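Local coordinates for protein iron-containing alcohol dehydrogenase (Ralstonia eutropha, PDB 3JZD) that probably reduces maleylacetate to 3-oxoadipate with NADH or NADPH in the breakdown of aromatic compounds, as a homodimeric member of the iron-containing alcohol dehydrogenase family, at residues R16-A21 with P150-Y155; L173-H178 with W228-V233; G182-D187 with G238-H243. All coordinates share one frame; numbering follows the deposited sequence.

Interaction 1: residues R16-A21 with P150-Y155; sequences RVVFGA and PRTVIY
Phe19 and Tyr155 sit level with each other on two neighbouring parallel strands, and their rings lean together on the face of the sheet that also carries Val17 and Val153. The ring centres are 5.8 Å apart with the planes at 53°, an oblique pair that is neither a stack nor a T. The two first torsions differ: Phe19 has CG anti to its backbone N (chi1 -165°), whereas Tyr155 has CG anti to its carbonyl carbon (chi1 -77°). Phe19 CD2 therefore lies against the root of the tyrosine, 3.5 Å from Tyr155 CB, while the tyrosine ring swings back along the strands. There Val17 CG1 meets its edge, in plane, 3.5 Å from Tyr155 CD2, and Val153 CG1 lies over one face, displaced toward the rim. On the other side of the sheet, Val18 pairs with Ile154. At the start of the ladder Arg16 and Thr152 run side by side, with Arg16 CD 3.8 Å from Thr152 OG1; the guanidinium goes on to salt bridges with Glu30 and with Glu11 of the second subunit.

Between the strands the backbone zips up in regular parallel fashion. Val153 N donates to Arg16 O (3.0 Å), Val18 N to Val153 O, Tyr155 N to Val18 O (2.7 Å) and Gly20 N to Tyr155 O. The tyrosine hydroxyl is hydrogen-bonded to Glu127. The chemistry is thus backbone hydrogen bonding sealed by apolar and aromatic groups, and because Arg16-Phe19 also pair antiparallel with a strand of the second subunit, it carries the sheet across the dimer interface.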
ATOM      1  N   ARG A  16      -1.420  -7.528   8.013  1.00 17.15           N
ATOM      2  CA  ARG A  16      -0.177  -7.977   8.607  1.00 16.36           C
ATOM      3  C   ARG A  16       0.248  -9.156   7.705  1.00 16.19           C
ATOM      4  O   ARG A  16      -0.449 -10.156   7.627  1.00 14.20           O
ATOM      5  CB  ARG A  16      -0.344  -8.366  10.066  1.00 17.14           C
ATOM      6  CG  ARG A  16       0.939  -8.954  10.675  1.00 18.64           C
ATOM      7  CD  ARG A  16       0.771  -9.297  12.142  1.00 20.26           C
ATOM      8  NE  ARG A  16       1.970  -9.995  12.580  1.00 19.06           N
ATOM      9  CZ  ARG A  16       3.120  -9.393  12.883  1.00 19.77           C
ATOM     10  NH1 ARG A  16       3.247  -8.072  12.819  1.00 18.89           N
ATOM     11  NH2 ARG A  16       4.162 -10.117  13.220  1.00 20.63           N
ATOM     12  N   VAL A  17       1.377  -9.002   7.019  1.00 16.00           N
ATOM     13  CA  VAL A  17       1.850  -9.979   6.050  1.00 16.85           C
ATOM     14  C   VAL A  17       3.237 -10.402   6.400  1.00 16.14           C
ATOM     15  O   VAL A  17       4.128  -9.583   6.465  1.00 16.75           O
ATOM     16  CB  VAL A  17       1.834  -9.325   4.636  1.00 18.29           C
ATOM     17  CG1 VAL A  17       2.358 -10.261   3.565  1.00 14.00           C
ATOM     18  CG2 VAL A  17       0.393  -8.869   4.304  1.00 15.90           C
ATOM     19  N   VAL A  18       3.410 -11.679   6.701  1.00 15.94           N
ATOM     20  CA  VAL A  18       4.690 -12.236   7.072  1.00 15.09           C
ATOM     21  C   VAL A  18       5.145 -12.971   5.817  1.00 16.06           C
ATOM     22  O   VAL A  18       4.462 -13.886   5.353  1.00 18.64           O
ATOM     23  CB  VAL A  18       4.527 -13.200   8.283  1.00 16.73           C
ATOM     24  CG1 VAL A  18       5.878 -13.859   8.641  1.00 15.83           C
ATOM     25  CG2 VAL A  18       3.879 -12.446   9.478  1.00 13.25           C
ATOM     26  N   PHE A  19       6.292 -12.582   5.274  1.00 14.25           N
ATOM     27  CA  PHE A  19       6.732 -13.079   3.970  1.00 15.01           C
ATOM     28  C   PHE A  19       8.139 -13.621   3.979  1.00 14.23           C
ATOM     29  O   PHE A  19       9.029 -12.988   4.503  1.00 15.34           O
ATOM     30  CB  PHE A  19       6.688 -11.900   2.950  1.00 14.59           C
ATOM     31  CG  PHE A  19       6.765 -12.339   1.505  1.00 12.69           C
ATOM     32  CD1 PHE A  19       7.983 -12.702   0.936  1.00 16.40           C
ATOM     33  CD2 PHE A  19       5.630 -12.382   0.724  1.00 13.19           C
ATOM     34  CE1 PHE A  19       8.055 -13.137  -0.345  1.00 15.08           C
ATOM     35  CE2 PHE A  19       5.696 -12.807  -0.548  1.00 17.49           C
ATOM     36  CZ  PHE A  19       6.944 -13.185  -1.093  1.00 15.83           C
ATOM     37  N   GLY A  20       8.332 -14.803   3.405  1.00 14.73           N
ATOM     38  CA  GLY A  20       9.669 -15.352   3.229  1.00 14.11           C
ATOM     39  C   GLY A  20       9.724 -16.852   3.365  1.00 14.61           C
ATOM     40  O   GLY A  20       8.867 -17.440   4.058  1.00 16.31           O
ATOM     41  N   ALA A  21      10.722 -17.455   2.714  1.00 14.49           N
ATOM     42  CA  ALA A  21      10.960 -18.881   2.813  1.00 15.95           C
ATOM     43  C   ALA A  21      11.090 -19.252   4.275  1.00 15.73           C
ATOM     44  O   ALA A  21      11.872 -18.671   5.011  1.00 14.70           O
ATOM     45  CB  ALA A  21      12.247 -19.282   2.064  1.00 15.98           C
ATOM     46  N   PRO A 150      -8.787 -11.975   6.425  1.00 16.87           N
ATOM     47  CA  PRO A 150      -7.806 -12.544   7.349  1.00 15.94           C
ATOM     48  C   PRO A 150      -6.989 -11.503   8.099  1.00 15.82           C
ATOM     49  O   PRO A 150      -6.610 -10.483   7.526  1.00 16.98           O
ATOM     50  CB  PRO A 150      -6.911 -13.372   6.420  1.00 14.93           C
ATOM     51  CG  PRO A 150      -7.871 -13.854   5.346  1.00 16.42           C
ATOM     52  CD  PRO A 150      -8.712 -12.611   5.100  1.00 18.07           C
ATOM     53  N   ARG A 151      -6.767 -11.716   9.384  1.00 16.19           N
ATOM     54  CA  ARG A 151      -6.004 -10.751  10.185  1.00 16.02           C
ATOM     55  C   ARG A 151      -4.535 -10.797   9.815  1.00 16.19           C
ATOM     56  O   ARG A 151      -3.861  -9.779   9.866  1.00 14.87           O
ATOM     57  CB  ARG A 151      -6.076 -11.097  11.660  1.00 17.10           C
ATOM     58  CG  ARG A 151      -7.453 -11.151  12.248  1.00 26.72           C
ATOM     59  CD  ARG A 151      -8.180  -9.814  12.286  1.00 27.35           C
ATOM     60  NE  ARG A 151      -9.576 -10.158  12.488  1.00 35.78           N
ATOM     61  CZ  ARG A 151     -10.159 -10.410  13.668  1.00 36.89           C
ATOM     62  NH1 ARG A 151      -9.495 -10.289  14.814  1.00 37.89           N
ATOM     63  NH2 ARG A 151     -11.436 -10.780  13.705  1.00 36.85           N
ATOM     64  N   THR A 152      -4.037 -12.004   9.512  1.00 14.64           N
ATOM     65  CA  THR A 152      -2.653 -12.219   9.190  1.00 15.67           C
ATOM     66  C   THR A 152      -2.526 -13.209   8.071  1.00 15.73           C
ATOM     67  O   THR A 152      -3.256 -14.193   8.012  1.00 17.32           O
ATOM     68  CB  THR A 152      -1.902 -12.711  10.438  1.00 16.95           C
ATOM     69  OG1 THR A 152      -2.088 -11.741  11.480  1.00 20.88           O
ATOM     70  CG2 THR A 152      -0.366 -12.959  10.174  1.00 13.75           C
ATOM     71  N   VAL A 153      -1.600 -12.919   7.171  1.00 16.46           N
ATOM     72  CA  VAL A 153      -1.288 -13.771   6.043  1.00 15.73           C
ATOM     73  C   VAL A 153       0.195 -14.115   6.209  1.00 16.19           C
ATOM     74  O   VAL A 153       1.000 -13.255   6.544  1.00 16.08           O
ATOM     75  CB  VAL A 153      -1.482 -13.030   4.756  1.00 18.11           C
ATOM     76  CG1 VAL A 153      -1.136 -13.908   3.573  1.00 13.50           C
ATOM     77  CG2 VAL A 153      -2.940 -12.461   4.657  1.00  9.17           C
ATOM     78  N   ILE A 154       0.522 -15.391   6.047  1.00 13.66           N
ATOM     79  CA  ILE A 154       1.855 -15.881   6.132  1.00 16.12           C
ATOM     80  C   ILE A 154       2.166 -16.438   4.771  1.00 16.04           C
ATOM     81  O   ILE A 154       1.562 -17.452   4.356  1.00 17.49           O
ATOM     82  CB  ILE A 154       1.977 -17.011   7.182  1.00 17.61           C
ATOM     83  CG1 ILE A 154       1.645 -16.464   8.563  1.00 16.73           C
ATOM     84  CG2 ILE A 154       3.367 -17.672   7.105  1.00 12.62           C
ATOM     85  CD1 ILE A 154       1.657 -17.536   9.682  1.00 12.25           C
ATOM     86  N   TYR A 155       3.057 -15.763   4.048  1.00 15.12           N
ATOM     87  CA  TYR A 155       3.428 -16.211   2.710  1.00 14.25           C
ATOM     88  C   TYR A 155       4.732 -16.945   2.789  1.00 15.11           C
ATOM     89  O   TYR A 155       5.753 -16.316   3.074  1.00 16.64           O
ATOM     90  CB  TYR A 155       3.617 -15.044   1.738  1.00 15.75           C
ATOM     91  CG  TYR A 155       2.359 -14.433   1.240  1.00 17.78           C
ATOM     92  CD1 TYR A 155       1.508 -15.158   0.418  1.00 15.41           C
ATOM     93  CD2 TYR A 155       2.051 -13.096   1.524  1.00 21.49           C
ATOM     94  CE1 TYR A 155       0.359 -14.599  -0.088  1.00 11.10           C
ATOM     95  CE2 TYR A 155       0.909 -12.519   1.051  1.00 14.52           C
ATOM     96  CZ  TYR A 155       0.063 -13.295   0.217  1.00 14.70           C
ATOM     97  OH  TYR A 155      -1.083 -12.761  -0.274  1.00 14.75           O
TER
HETATM   98  O   HOH W   1      -3.513  -9.178   6.868  1.00 21.88           O

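Interaction 2: residues L173-H178 with W228-V233; sequences LNAIAH and WLCGTV
Cys230 and His178 share the same first torsion, with SG and CG each anti to the carbonyl carbon and beside the backbone N (chi1 -67° for the cysteine, -53° for the histidine). In Cys230 this turns the sulfur toward Ala175 O, with SG 3.2 Å and CB 3.1 Å from that oxygen. The thiol thus sits against a carbonyl of the helix backbone. In His178 the CB presses the other way, 3.3 Å from Cys230 O, and the ring turns past that carbonyl with CG and CD2 farther off. Each helix therefore offers a backbone oxygen to a side-chain carbon of its partner, and no hydrogen bond crosses between the two segments.

The rest of the contact is small. Ala175 CB meets Cys230 CB at 3.9 Å, Gly231 passes the imidazole without a side chain, and Val233 CG1 touches His178 O at 3.8 Å. Small residues at the crossing let the segment axes come within 8.1 Å, inclined at 43°. Leu203 of helix 190-212 packs on both Ala175 and Cys230.

The imidazole of His178 is held from several directions: Asn174 O lies over the centre of one face, NE2 is hydrogen-bonded to Ala124 O and ND1 to His243. With both nitrogens engaged, the ring has little freedom to flip or rotate, and its side chain comes to about 4 Å, nearest atoms, from the bound NAD. Close crossing of helices 165-182 and 217-236 belongs to the all-helical C-terminal domain of iron-containing alcohol dehydrogenases, here at the wall of the cleft that receives the dinucleotide.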
ATOM      1  N   LEU A 173      -1.971 -16.571 -13.732  1.00 17.37           N
ATOM      2  CA  LEU A 173      -2.751 -15.740 -14.670  1.00 15.08           C
ATOM      3  C   LEU A 173      -4.036 -15.260 -14.028  1.00 15.02           C
ATOM      4  O   LEU A 173      -4.471 -14.146 -14.293  1.00 15.72           O
ATOM      5  CB  LEU A 173      -2.957 -16.466 -16.015  1.00 16.00           C
ATOM      6  CG  LEU A 173      -1.647 -16.320 -16.813  1.00 17.26           C
ATOM      7  CD1 LEU A 173      -1.363 -17.414 -17.726  1.00 19.84           C
ATOM      8  CD2 LEU A 173      -1.701 -14.959 -17.545  1.00 23.01           C
ATOM      9  N   ASN A 174      -4.593 -16.052 -13.110  1.00 15.36           N
ATOM     10  CA  ASN A 174      -5.758 -15.622 -12.334  1.00 14.39           C
ATOM     11  C   ASN A 174      -5.373 -14.333 -11.561  1.00 14.96           C
ATOM     12  O   ASN A 174      -6.092 -13.336 -11.574  1.00 16.13           O
ATOM     13  CB  ASN A 174      -6.190 -16.777 -11.442  1.00 14.78           C
ATOM     14  CG  ASN A 174      -7.362 -16.468 -10.555  1.00 20.68           C
ATOM     15  OD1 ASN A 174      -8.058 -15.453 -10.693  1.00 19.89           O
ATOM     16  ND2 ASN A 174      -7.591 -17.350  -9.627  1.00 16.40           N
ATOM     17  N   ALA A 175      -4.208 -14.338 -10.937  1.00 15.02           N
ATOM     18  CA  ALA A 175      -3.743 -13.169 -10.188  1.00 15.22           C
ATOM     19  C   ALA A 175      -3.514 -11.978 -11.147  1.00 15.75           C
ATOM     20  O   ALA A 175      -3.938 -10.876 -10.860  1.00 16.72           O
ATOM     21  CB  ALA A 175      -2.467 -13.512  -9.446  1.00 15.50           C
ATOM     22  N   ILE A 176      -2.861 -12.225 -12.292  1.00 15.76           N
ATOM     23  CA  ILE A 176      -2.634 -11.158 -13.283  1.00 13.59           C
ATOM     24  C   ILE A 176      -3.965 -10.546 -13.714  1.00 13.50           C
ATOM     25  O   ILE A 176      -4.050  -9.347 -13.882  1.00 11.08           O
ATOM     26  CB  ILE A 176      -1.835 -11.659 -14.515  1.00 13.82           C
ATOM     27  CG1 ILE A 176      -0.381 -11.851 -14.128  1.00 11.81           C
ATOM     28  CG2 ILE A 176      -1.974 -10.663 -15.720  1.00 10.75           C
ATOM     29  CD1 ILE A 176       0.481 -12.555 -15.139  1.00 16.08           C
ATOM     30  N   ALA A 177      -5.002 -11.378 -13.858  1.00 13.28           N
ATOM     31  CA  ALA A 177      -6.336 -10.878 -14.230  1.00 14.73           C
ATOM     32  C   ALA A 177      -6.821  -9.836 -13.264  1.00 14.40           C
ATOM     33  O   ALA A 177      -7.422  -8.855 -13.698  1.00 12.87           O
ATOM     34  CB  ALA A 177      -7.422 -12.030 -14.284  1.00 12.26           C
ATOM     35  N   HIS A 178      -6.624 -10.070 -11.958  1.00 15.99           N
ATOM     36  CA  HIS A 178      -7.102  -9.099 -10.939  1.00 16.73           C
ATOM     37  C   HIS A 178      -6.453  -7.729 -11.184  1.00 16.96           C
ATOM     38  O   HIS A 178      -7.109  -6.683 -11.199  1.00 17.55           O
ATOM     39  CB  HIS A 178      -6.731  -9.495  -9.497  1.00 17.72           C
ATOM     40  CG  HIS A 178      -7.124 -10.885  -9.083  1.00 14.49           C
ATOM     41  ND1 HIS A 178      -8.253 -11.530  -9.544  1.00 17.23           N
ATOM     42  CD2 HIS A 178      -6.562 -11.719  -8.176  1.00 17.07           C
ATOM     43  CE1 HIS A 178      -8.348 -12.717  -8.967  1.00 20.93           C
ATOM     44  NE2 HIS A 178      -7.332 -12.858  -8.132  1.00 15.65           N
ATOM     45  N   TRP A 228       0.207 -11.420  -4.033  1.00 14.17           N
ATOM     46  CA  TRP A 228      -0.218 -10.559  -2.944  1.00 14.60           C
ATOM     47  C   TRP A 228      -0.662  -9.183  -3.434  1.00 14.65           C
ATOM     48  O   TRP A 228      -1.739  -8.685  -3.040  1.00 15.16           O
ATOM     49  CB  TRP A 228       0.911 -10.489  -1.867  1.00 14.96           C
ATOM     50  CG  TRP A 228       0.752  -9.460  -0.864  1.00 14.31           C
ATOM     51  CD1 TRP A 228      -0.396  -9.045  -0.286  1.00 19.77           C
ATOM     52  CD2 TRP A 228       1.811  -8.695  -0.260  1.00 14.54           C
ATOM     53  NE1 TRP A 228      -0.132  -8.048   0.627  1.00 18.99           N
ATOM     54  CE2 TRP A 228       1.212  -7.811   0.657  1.00 14.04           C
ATOM     55  CE3 TRP A 228       3.205  -8.657  -0.439  1.00 21.78           C
ATOM     56  CZ2 TRP A 228       1.957  -6.923   1.458  1.00 23.06           C
ATOM     57  CZ3 TRP A 228       3.963  -7.765   0.341  1.00 24.25           C
ATOM     58  CH2 TRP A 228       3.330  -6.916   1.291  1.00 19.03           C
ATOM     59  N   LEU A 229       0.155  -8.577  -4.303  1.00 14.57           N
ATOM     60  CA  LEU A 229      -0.148  -7.294  -4.904  1.00 14.15           C
ATOM     61  C   LEU A 229      -1.423  -7.365  -5.734  1.00 15.48           C
ATOM     62  O   LEU A 229      -2.309  -6.509  -5.597  1.00 17.62           O
ATOM     63  CB  LEU A 229       1.040  -6.793  -5.745  1.00 15.59           C
ATOM     64  CG  LEU A 229       2.322  -6.385  -4.989  1.00 20.46           C
ATOM     65  CD1 LEU A 229       3.294  -5.722  -5.883  1.00 23.84           C
ATOM     66  CD2 LEU A 229       1.978  -5.518  -3.886  1.00 21.42           C
ATOM     67  N   CYS A 230      -1.559  -8.428  -6.531  1.00 14.62           N
ATOM     68  CA  CYS A 230      -2.754  -8.614  -7.327  1.00 14.75           C
ATOM     69  C   CYS A 230      -4.015  -8.762  -6.497  1.00 14.73           C
ATOM     70  O   CYS A 230      -5.083  -8.257  -6.877  1.00 14.91           O
ATOM     71  CB  CYS A 230      -2.588  -9.789  -8.274  1.00 14.37           C
ATOM     72  SG  CYS A 230      -1.322  -9.460  -9.577  1.00 18.02           S
ATOM     73  N   GLY A 231      -3.890  -9.463  -5.379  1.00 15.47           N
ATOM     74  CA  GLY A 231      -5.000  -9.720  -4.514  1.00 15.84           C
ATOM     75  C   GLY A 231      -5.388  -8.436  -3.821  1.00 16.01           C
ATOM     76  O   GLY A 231      -6.549  -8.203  -3.579  1.00 16.66           O
ATOM     77  N   THR A 232      -4.390  -7.607  -3.513  1.00 16.85           N
ATOM     78  CA  THR A 232      -4.638  -6.334  -2.869  1.00 15.63           C
ATOM     79  C   THR A 232      -5.435  -5.467  -3.831  1.00 16.07           C
ATOM     80  O   THR A 232      -6.370  -4.798  -3.396  1.00 14.10           O
ATOM     81  CB  THR A 232      -3.352  -5.640  -2.430  1.00 14.21           C
ATOM     82  OG1 THR A 232      -2.609  -6.536  -1.587  1.00 17.75           O
ATOM     83  CG2 THR A 232      -3.679  -4.351  -1.707  1.00 19.19           C
ATOM     84  N   VAL A 233      -5.093  -5.496  -5.129  1.00 16.59           N
ATOM     85  CA  VAL A 233      -5.872  -4.735  -6.128  1.00 15.91           C
ATOM     86  C   VAL A 233      -7.323  -5.286  -6.181  1.00 16.87           C
ATOM     87  O   VAL A 233      -8.292  -4.530  -6.165  1.00 16.70           O
ATOM     88  CB  VAL A 233      -5.199  -4.739  -7.527  1.00 18.38           C
ATOM     89  CG1 VAL A 233      -6.076  -4.075  -8.600  1.00 12.64           C
ATOM     90  CG2 VAL A 233      -3.763  -4.119  -7.460  1.00 10.91           C
TER

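Interaction 3: residues G182-D187 with G238-H243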
ATOM      1  N   GLY A 182      -8.006  -4.213 -12.545  1.00 14.00           N
ATOM      2  CA  GLY A 182      -7.801  -3.162 -11.570  1.00 13.76           C
ATOM      3  C   GLY A 182      -7.311  -1.881 -12.252  1.00 14.64           C
ATOM      4  O   GLY A 182      -7.703  -0.774 -11.895  1.00 13.06           O
ATOM      5  N   LEU A 183      -6.458  -2.035 -13.257  1.00 13.46           N
ATOM      6  CA  LEU A 183      -5.936  -0.875 -13.947  1.00 14.59           C
ATOM      7  C   LEU A 183      -7.026  -0.083 -14.650  1.00 15.34           C
ATOM      8  O   LEU A 183      -6.819   1.061 -14.956  1.00 15.34           O
ATOM      9  CB  LEU A 183      -4.820  -1.286 -14.917  1.00 13.19           C
ATOM     10  CG  LEU A 183      -3.519  -1.687 -14.250  1.00 16.32           C
ATOM     11  CD1 LEU A 183      -2.632  -2.519 -15.197  1.00 10.95           C
ATOM     12  CD2 LEU A 183      -2.813  -0.420 -13.761  1.00 11.73           C
ATOM     13  N   TYR A 184      -8.150  -0.702 -15.017  1.00 14.87           N
ATOM     14  CA  TYR A 184      -9.200   0.066 -15.661  1.00 14.20           C
ATOM     15  C   TYR A 184     -10.497   0.145 -14.872  1.00 13.88           C
ATOM     16  O   TYR A 184     -11.537   0.487 -15.405  1.00 14.82           O
ATOM     17  CB  TYR A 184      -9.427  -0.412 -17.081  1.00 15.13           C
ATOM     18  CG  TYR A 184      -9.796  -1.860 -17.316  1.00 14.20           C
ATOM     19  CD1 TYR A 184     -11.063  -2.331 -17.022  1.00 18.64           C
ATOM     20  CD2 TYR A 184      -8.917  -2.728 -17.983  1.00 14.77           C
ATOM     21  CE1 TYR A 184     -11.417  -3.646 -17.320  1.00 16.12           C
ATOM     22  CE2 TYR A 184      -9.279  -4.035 -18.291  1.00 18.02           C
ATOM     23  CZ  TYR A 184     -10.522  -4.474 -17.963  1.00 17.88           C
ATOM     24  OH  TYR A 184     -10.900  -5.739 -18.283  1.00 10.99           O
ATOM     25  N   ALA A 185     -10.402  -0.116 -13.577  1.00 14.74           N
ATOM     26  CA  ALA A 185     -11.551  -0.113 -12.711  1.00 14.90           C
ATOM     27  C   ALA A 185     -12.194   1.243 -12.738  1.00 15.66           C
ATOM     28  O   ALA A 185     -11.534   2.250 -12.878  1.00 13.29           O
ATOM     29  CB  ALA A 185     -11.153  -0.424 -11.283  1.00 16.58           C
ATOM     30  N   ARG A 186     -13.499   1.255 -12.560  1.00 15.95           N
ATOM     31  CA  ARG A 186     -14.199   2.501 -12.505  1.00 17.14           C
ATOM     32  C   ARG A 186     -13.669   3.324 -11.349  1.00 16.01           C
ATOM     33  O   ARG A 186     -13.642   4.534 -11.423  1.00 15.83           O
ATOM     34  CB  ARG A 186     -15.667   2.206 -12.314  1.00 17.18           C
ATOM     35  CG  ARG A 186     -16.540   3.381 -12.404  1.00 21.64           C
ATOM     36  CD  ARG A 186     -17.902   2.935 -11.988  1.00 28.33           C
ATOM     37  NE  ARG A 186     -18.862   3.975 -12.262  1.00 36.44           N
ATOM     38  CZ  ARG A 186     -20.170   3.804 -12.146  1.00 44.14           C
ATOM     39  NH1 ARG A 186     -20.656   2.629 -11.735  1.00 41.62           N
ATOM     40  NH2 ARG A 186     -20.990   4.809 -12.442  1.00 47.74           N
ATOM     41  N   ASP A 187     -13.231   2.656 -10.286  1.00 15.96           N
ATOM     42  CA  ASP A 187     -12.695   3.317  -9.078  1.00 16.86           C
ATOM     43  C   ASP A 187     -11.182   3.118  -8.934  1.00 16.80           C
ATOM     44  O   ASP A 187     -10.617   3.069  -7.832  1.00 16.33           O
ATOM     45  CB  ASP A 187     -13.452   2.855  -7.819  1.00 18.73           C
ATOM     46  CG  ASP A 187     -13.401   1.344  -7.601  1.00 19.36           C
ATOM     47  OD1 ASP A 187     -13.117   0.581  -8.561  1.00 18.18           O
ATOM     48  OD2 ASP A 187     -13.654   0.923  -6.451  1.00 24.28           O
ATOM     49  N   GLY A 238     -12.972  -2.181  -8.156  1.00 15.99           N
ATOM     50  CA  GLY A 238     -13.949  -3.022  -8.819  1.00 15.96           C
ATOM     51  C   GLY A 238     -13.432  -3.726 -10.077  1.00 17.45           C
ATOM     52  O   GLY A 238     -12.763  -3.118 -10.920  1.00 19.85           O
HETATM   53  N   MSE A 239     -13.742  -5.012 -10.188  1.00 15.64           N
HETATM   54  CA  MSE A 239     -13.464  -5.806 -11.378  1.00 14.63           C
HETATM   55  C   MSE A 239     -14.556  -5.549 -12.410  1.00 15.30           C
HETATM   56  O   MSE A 239     -15.464  -4.752 -12.180  1.00 16.67           O
HETATM   57  CB  MSE A 239     -13.361  -7.284 -11.009  1.00 15.20           C
HETATM   58  CG  MSE A 239     -12.251  -7.608  -9.994  1.00 16.02           C
HETATM   59 SE   MSE A 239     -10.386  -7.209 -10.528  0.75 12.95          SE
HETATM   60  CE  MSE A 239     -10.190  -5.399  -9.750  1.00 21.34           C
ATOM     61  N   ALA A 240     -14.482  -6.196 -13.565  1.00 14.36           N
ATOM     62  CA  ALA A 240     -15.477  -5.954 -14.617  1.00 14.41           C
ATOM     63  C   ALA A 240     -15.662  -7.201 -15.490  1.00 12.66           C
ATOM     64  O   ALA A 240     -15.744  -8.318 -14.969  1.00 14.67           O
ATOM     65  CB  ALA A 240     -15.108  -4.657 -15.459  1.00 10.80           C
ATOM     66  N   LEU A 241     -15.698  -7.039 -16.799  1.00 14.51           N
ATOM     67  CA  LEU A 241     -15.989  -8.160 -17.703  1.00 16.13           C
ATOM     68  C   LEU A 241     -15.267  -9.472 -17.453  1.00 16.13           C
ATOM     69  O   LEU A 241     -15.910 -10.529 -17.397  1.00 16.01           O
ATOM     70  CB  LEU A 241     -15.798  -7.755 -19.164  1.00 16.20           C
ATOM     71  CG  LEU A 241     -15.783  -8.837 -20.252  1.00 19.36           C
ATOM     72  CD1 LEU A 241     -17.178  -9.517 -20.356  1.00 14.91           C
ATOM     73  CD2 LEU A 241     -15.339  -8.224 -21.583  1.00 14.23           C
ATOM     74  N   HIS A 242     -13.947  -9.440 -17.303  1.00 16.28           N
ATOM     75  CA  HIS A 242     -13.230 -10.686 -17.182  1.00 14.23           C
ATOM     76  C   HIS A 242     -13.696 -11.498 -15.996  1.00 13.81           C
ATOM     77  O   HIS A 242     -14.002 -12.681 -16.132  1.00 12.92           O
ATOM     78  CB  HIS A 242     -11.726 -10.477 -17.093  1.00 13.88           C
ATOM     79  CG  HIS A 242     -10.997 -11.711 -16.713  1.00 11.50           C
ATOM     80  ND1 HIS A 242     -10.622 -12.670 -17.636  1.00 14.35           N
ATOM     81  CD2 HIS A 242     -10.603 -12.167 -15.500  1.00 14.34           C
ATOM     82  CE1 HIS A 242     -10.005 -13.653 -17.003  1.00 19.61           C
ATOM     83  NE2 HIS A 242      -9.981 -13.379 -15.703  1.00 11.66           N
ATOM     84  N   HIS A 243     -13.701 -10.876 -14.826  1.00 13.99           N
ATOM     85  CA  HIS A 243     -14.138 -11.563 -13.607  1.00 14.81           C
ATOM     86  C   HIS A 243     -15.599 -11.992 -13.647  1.00 15.21           C
ATOM     87  O   HIS A 243     -15.934 -13.100 -13.257  1.00 14.47           O
ATOM     88  CB  HIS A 243     -13.810 -10.732 -12.375  1.00 12.45           C
ATOM     89  CG  HIS A 243     -12.336 -10.613 -12.141  1.00 17.64           C
ATOM     90  ND1 HIS A 243     -11.521  -9.810 -12.923  1.00 17.91           N
ATOM     91  CD2 HIS A 243     -11.527 -11.207 -11.230  1.00 16.65           C
ATOM     92  CE1 HIS A 243     -10.278  -9.919 -12.496  1.00 22.50           C
ATOM     93  NE2 HIS A 243     -10.247 -10.768 -11.479  1.00 18.77           N
TER
HETATM   94  O   HOH W   2     -14.699  -1.194 -12.087  1.00 20.55           O
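This is a loop-to-loop contact in the helical half of the protein: the turn that leaves helix 165-182 meets the link between helices 217-236 and 241-253. Its one direct hydrogen bond joins Asp187 to Gly238. The aspartate has CG between its backbone N and carbonyl carbon (chi1 58°), which turns the carboxylate toward Gly238. OD1 takes the amide of Gly238 through its syn lone pair, at 2.8 Å between Gly238 N and Asp187 OD1 and practically straight at the hydrogen (179°).

Beside it, Ala185 CB comes up against the carbonyl of the same glycine, 3.2 Å from Gly238 O. A water takes the amide of Arg186, at 2.8 Å from Arg186 N, and gives a weak bond to Gly238 O, so that both polar backbone atoms of Gly238 are tied to the loop at 182-187. Next along the link, selenomethionine Met239 starts away from the loop but doubles back: bends at chi2 (-62°) and chi3 bring CE within 3.7 Å of Gly182 N. Its CG covers the centre of one face of the His243 ring, while His242 CD2 lies against the opposite face, displaced toward the rim. One residue on, Ala240 CB stands at the edge of the Tyr184 ring, near its plane, 4.3 Å from Tyr184 CE1.

Glu181, just ahead of the turn, ties the two loops together: its carboxylate accepts from the amides of Ala240 and His242 at the start of helix 241-253, and bonds Tyr184 OH and His243 ND1. The solvent-facing end is thus held by one carboxylate-amide bond and a weaker water bridge, while inward the link rests on van der Waals contacts of Met239 CE and Ala240 CB, backed by a second carboxylate, which would probably be stabilised by the amides at the helix start.

Overall arrangement
Interactions 1 and 2 are buried, whereas interaction 3 is only partly so, its outer end reaching the surface. Interaction 1 belongs to the nucleotide-binding half; interactions 2 and 3 both join helix 165-182, or the turn leaving it, to helix 217-236 and the link beyond. Hydrogen bonding across the contacts falls from a full backbone ladder in the sheet to none in the helix core, and returns as a few bonds near the surface. Trp228 bridges the halves by packing against Val17 and Tyr155, and the His178-His243 pair connects interactions 2 and 3. Interactions 1 and 2 also touch the second subunit; interaction 3 does not.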